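Local atomic coordinates of extracellular solute-binding protein, family 1 (Bifidobacterium longum subsp. infantis, PDB entry 6FTH), a protein that probably captures human milk oligosaccharides outside the cell and delivers them to an ABC transporter, as a family 1 extracellular solute-binding protein. Residues N467-I470 with S471-V474; Q497-S500 with L501-E505. All blocks are in the same frame, centred on the assembly; numbering follows the deposited sequence.

Contact 1 of 2, residues N467-I470 with S471-V474; sequences NAQI and SNVV
Ser471 folds its hydroxyl back onto the carbonyl of Asn467, one turn earlier in the long alpha-helix 457-484 of this two-domain solute-binding fold. The carbonyl oxygen thereby takes two bonds from one residue: the regular helical bond from Ser471 N at 2.8 Å and a second from Ser471 OG at 2.9 Å. Both donors stand somewhat out of the carbonyl plane, OG by 20° and N by 27°. What brings the hydroxyl there is the first torsion of the serine (chi1 60°), which sets OG between its own backbone N and carbonyl carbon, facing the preceding turn. Ser471 CB is itself close to the same acceptor, 3.2 Å from Asn467 O. An alanine here would keep the main-chain bond but would probably cost Asn467 O its second donor, leaving that carbonyl with a single grip from this residue.

On the exposed side of the helix, Gln469 and Asn472 run alongside each other with their amide planes nearly perpendicular. They are neighbours rather than partners, since Gln469 OE1 and Asn472 ND2 stay 4.1 Å apart.

The buried side is aliphatic. Ile470 and Val474 run alongside each other on the same face of the helix, one turn apart and joined by a nearly straight backbone bond from Val474 N to Ile470 O. Beyond the helix, Ile470 packs on Leu246 and Leu501, while Val474 meets Tyr494 and Leu498 of helix 487-500. Within the pair, Ile470 CG2, held anti to its amide nitrogen, comes to 3.9 Å from Val474 CG2, and this same valine methyl also rests 3.3 Å from Ile470 O.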
loop_
_atom_site.group_PDB
_atom_site.type_symbol
_atom_site.label_atom_id
_atom_site.label_comp_id
_atom_site.label_asym_id
_atom_site.label_seq_id
_atom_site.Cartn_x
_atom_site.Cartn_y
_atom_site.Cartn_z
ATOM N N ASN A 467 2.195 -1.463 -20.583
ATOM C CA ASN A 467 1.793 -2.321 -19.466
ATOM C C ASN A 467 0.406 -2.897 -19.687
ATOM O O ASN A 467 0.128 -4.011 -19.238
ATOM C CB ASN A 467 1.779 -1.566 -18.139
ATOM C CG ASN A 467 3.170 -1.281 -17.588
ATOM O OD1 ASN A 467 4.162 -1.899 -17.995
ATOM N ND2 ASN A 467 3.242 -0.357 -16.638
ATOM N N ALA A 468 -0.483 -2.158 -20.351
ATOM C CA ALA A 468 -1.834 -2.679 -20.541
ATOM C C ALA A 468 -1.807 -3.962 -21.355
ATOM O O ALA A 468 -2.569 -4.896 -21.087
ATOM C CB ALA A 468 -2.720 -1.633 -21.208
ATOM N N GLN A 469 -0.929 -4.035 -22.356
ATOM C CA GLN A 469 -0.838 -5.242 -23.156
ATOM C C GLN A 469 -0.013 -6.312 -22.459
ATOM O O GLN A 469 -0.374 -7.500 -22.466
ATOM C CB GLN A 469 -0.222 -4.915 -24.526
ATOM C CG GLN A 469 -0.927 -3.775 -25.265
ATOM C CD GLN A 469 -2.409 -4.067 -25.472
ATOM O OE1 GLN A 469 -2.805 -5.220 -25.637
ATOM N NE2 GLN A 469 -3.225 -3.042 -25.386
ATOM N N ILE A 470 1.100 -5.899 -21.839
ATOM C CA ILE A 470 1.953 -6.840 -21.118
ATOM C C ILE A 470 1.152 -7.558 -20.035
ATOM O O ILE A 470 1.271 -8.778 -19.858
ATOM C CB ILE A 470 3.154 -6.079 -20.519
ATOM C CG1 ILE A 470 4.128 -5.637 -21.617
ATOM C CG2 ILE A 470 3.881 -6.915 -19.463
ATOM C CD1 ILE A 470 5.073 -4.550 -21.172
ATOM N N SER A 471 0.325 -6.813 -19.304
ATOM C CA SER A 471 -0.325 -7.400 -18.141
ATOM C C SER A 471 -1.296 -8.502 -18.537
ATOM O O SER A 471 -1.426 -9.497 -17.809
ATOM C CB SER A 471 -1.006 -6.319 -17.311
ATOM O OG SER A 471 -1.983 -5.628 -18.038
ATOM N N ASN A 472 -1.972 -8.358 -19.682
ATOM C CA ASN A 472 -2.893 -9.403 -20.122
ATOM C C ASN A 472 -2.159 -10.721 -20.322
ATOM O O ASN A 472 -2.637 -11.783 -19.901
ATOM C CB ASN A 472 -3.579 -9.013 -21.431
ATOM C CG ASN A 472 -4.494 -7.809 -21.306
ATOM O OD1 ASN A 472 -5.107 -7.570 -20.268
ATOM N ND2 ASN A 472 -4.613 -7.054 -22.400
ATOM N N VAL A 473 -0.991 -10.680 -20.966
ATOM C CA VAL A 473 -0.216 -11.893 -21.185
ATOM C C VAL A 473 0.281 -12.447 -19.862
ATOM O O VAL A 473 0.162 -13.644 -19.592
ATOM C CB VAL A 473 0.948 -11.620 -22.158
ATOM C CG1 VAL A 473 1.859 -12.839 -22.315
ATOM C CG2 VAL A 473 0.404 -11.133 -23.521
ATOM N N VAL A 474 0.875 -11.587 -19.030
ATOM C CA VAL A 474 1.470 -12.049 -17.779
ATOM C C VAL A 474 0.419 -12.730 -16.913
ATOM O O VAL A 474 0.656 -13.816 -16.366
ATOM C CB VAL A 474 2.140 -10.878 -17.032
ATOM C CG1 VAL A 474 2.588 -11.317 -15.615
ATOM C CG2 VAL A 474 3.361 -10.370 -17.787
#

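Contact 2 of 2, residues Q497-S500 with L501-E505; sequences QLDS and LGLQE
The ends of Asp499 and Gln504 meet over the outside of a Schellman motif, which ends helix 487-500 and leads directly into helix 503-518. Their flat end groups are turned almost at right angles, the carboxylate and amide planes 80° apart. Gln504 NE2 donates to Asp499 OD1 at 3.0 Å, nearly within the plane of its own amide but 32° out of the carboxylate plane, on the syn side. A bend at chi2 doubles the glutamine back, placing Gln504 CG 3.4 Å from Asp499 OD1 and bringing NE2 to that carboxylate oxygen.

Across the turn Leu498 and Leu503 meet obliquely, Leu503 CD2 lying 3.9 Å from Leu498 CB. Both leucines are buried, and both also touch Thr247. The backbone between the two pairs carries the signature bonds of the motif: Leu503 N to Leu498 O, and Gly502 N to Asp499 O at 3.0 Å, the latter approaching from above the carbonyl plane. Gly502 takes the positive phi (99°) at which a side chain would press on the preceding carbonyl oxygen. Ser500 OG bonds back to Gln497 O at 2.6 Å, and Leu501 CG lies 3.3 Å from that same Gln497 O.

One water links the two helices, donating to Asp499 O and accepting from Gln504 N. Asp499 and Gln504 are therefore joined twice, once through their side chains and once through their main chains by way of the water. The side-chain bond and the water both bridge the turn between the two helices, and the N-terminal end of helix 503-518 probably favours a negative carboxylate nearby.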
loop_
_atom_site.group_PDB
_atom_site.type_symbol
_atom_site.label_atom_id
_atom_site.label_comp_id
_atom_site.label_asym_id
_atom_site.label_seq_id
_atom_site.Cartn_x
_atom_site.Cartn_y
_atom_site.Cartn_z
ATOM N N GLN A 497 7.353 -12.576 -26.458
ATOM C CA GLN A 497 6.097 -11.856 -26.594
ATOM C C GLN A 497 6.103 -10.568 -25.774
ATOM O O GLN A 497 5.656 -9.519 -26.252
ATOM C CB GLN A 497 4.901 -12.753 -26.218
ATOM C CG GLN A 497 3.547 -12.117 -26.476
ATOM C CD GLN A 497 2.384 -13.067 -26.245
ATOM O OE1 GLN A 497 2.545 -14.147 -25.687
ATOM N NE2 GLN A 497 1.211 -12.668 -26.691
ATOM N N LEU A 498 6.594 -10.618 -24.525
ATOM C CA LEU A 498 6.615 -9.402 -23.711
ATOM C C LEU A 498 7.530 -8.350 -24.323
ATOM O O LEU A 498 7.205 -7.157 -24.325
ATOM C CB LEU A 498 7.051 -9.713 -22.272
ATOM C CG LEU A 498 6.133 -10.686 -21.503
ATOM C CD1 LEU A 498 6.467 -10.616 -19.995
ATOM C CD2 LEU A 498 4.642 -10.396 -21.728
ATOM N N ASP A 499 8.655 -8.787 -24.876
ATOM C CA ASP A 499 9.555 -7.867 -25.579
ATOM C C ASP A 499 8.845 -7.214 -26.758
ATOM O O ASP A 499 8.961 -6.001 -26.967
ATOM C CB ASP A 499 10.796 -8.615 -26.056
ATOM C CG ASP A 499 11.784 -8.915 -24.927
ATOM O OD1 ASP A 499 11.521 -8.513 -23.779
ATOM O OD2 ASP A 499 12.821 -9.557 -25.200
ATOM N N SER A 500 8.057 -7.991 -27.510
ATOM C CA SER A 500 7.312 -7.439 -28.636
ATOM C C SER A 500 6.276 -6.414 -28.200
ATOM O O SER A 500 5.866 -5.580 -29.010
ATOM C CB SER A 500 6.613 -8.566 -29.400
ATOM O OG SER A 500 5.413 -8.980 -28.766
ATOM N N LEU A 501 5.855 -6.451 -26.936
ATOM C CA LEU A 501 4.898 -5.524 -26.364
ATOM C C LEU A 501 5.560 -4.347 -25.653
ATOM O O LEU A 501 4.869 -3.525 -25.046
ATOM C CB LEU A 501 3.942 -6.293 -25.425
ATOM C CG LEU A 501 3.141 -7.417 -26.093
ATOM C CD1 LEU A 501 2.359 -8.197 -25.053
ATOM C CD2 LEU A 501 2.171 -6.809 -27.114
ATOM N N GLY A 502 6.887 -4.235 -25.737
ATOM C CA GLY A 502 7.586 -3.072 -25.231
ATOM C C GLY A 502 8.221 -3.230 -23.864
ATOM O O GLY A 502 8.612 -2.224 -23.278
ATOM N N LEU A 503 8.306 -4.457 -23.326
ATOM C CA LEU A 503 8.877 -4.616 -21.983
ATOM C C LEU A 503 10.243 -3.956 -21.861
ATOM O O LEU A 503 10.517 -3.287 -20.857
ATOM C CB LEU A 503 8.962 -6.089 -21.598
ATOM C CG LEU A 503 9.516 -6.361 -20.199
ATOM C CD1 LEU A 503 8.633 -5.719 -19.186
ATOM C CD2 LEU A 503 9.604 -7.848 -19.930
ATOM N N GLN A 504 11.115 -4.142 -22.855
ATOM C CA GLN A 504 12.478 -3.616 -22.725
ATOM C C GLN A 504 12.512 -2.099 -22.841
ATOM O O GLN A 504 13.391 -1.456 -22.245
ATOM C CB GLN A 504 13.420 -4.262 -23.732
ATOM C CG GLN A 504 13.540 -5.739 -23.604
ATOM C CD GLN A 504 13.852 -6.146 -22.202
ATOM O OE1 GLN A 504 14.713 -5.556 -21.550
ATOM N NE2 GLN A 504 13.121 -7.128 -21.699
ATOM N N GLU A 505 11.564 -1.499 -23.573
ATOM C CA GLU A 505 11.404 -0.054 -23.542
ATOM C C GLU A 505 11.027 0.400 -22.139
ATOM O O GLU A 505 11.550 1.396 -21.622
ATOM C CB GLU A 505 10.325 0.373 -24.547
ATOM C CG GLU A 505 10.053 1.881 -24.556
ATOM C CD GLU A 505 8.993 2.297 -25.580
ATOM O OE1 GLU A 505 8.066 1.484 -25.856
ATOM O OE2 GLU A 505 9.093 3.439 -26.092
HETATM O O HOH W 1 10.790 -4.496 -25.645
#

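In the fold
Contacts 1 and 2 lie about 10 Å apart, centre to centre, on the same side of the chain's centre, about 21 and 27 Å from it. Each combines buried aliphatic residues (Ile470 and Val474; Leu498 and Leu503) with exposed polar ones, contact 2 being farther out and more exposed. Contact 1 lies within helix 457-484; contact 2 joins the end of helix 487-500 to the start of 503-518. Their apolar sides meet: Val473 CG1 and Val474 CG2 pack on the methyls of Leu498. The methyl Leu501 CD1 rests 3.8 Å from the backbone Gln469 O. Mid-helix, a hydroxyl supplements the regular hydrogen bonding; at the turn, a carboxylate, an amide and a water link two helices. Glu505 adds a polar tie to Asn466.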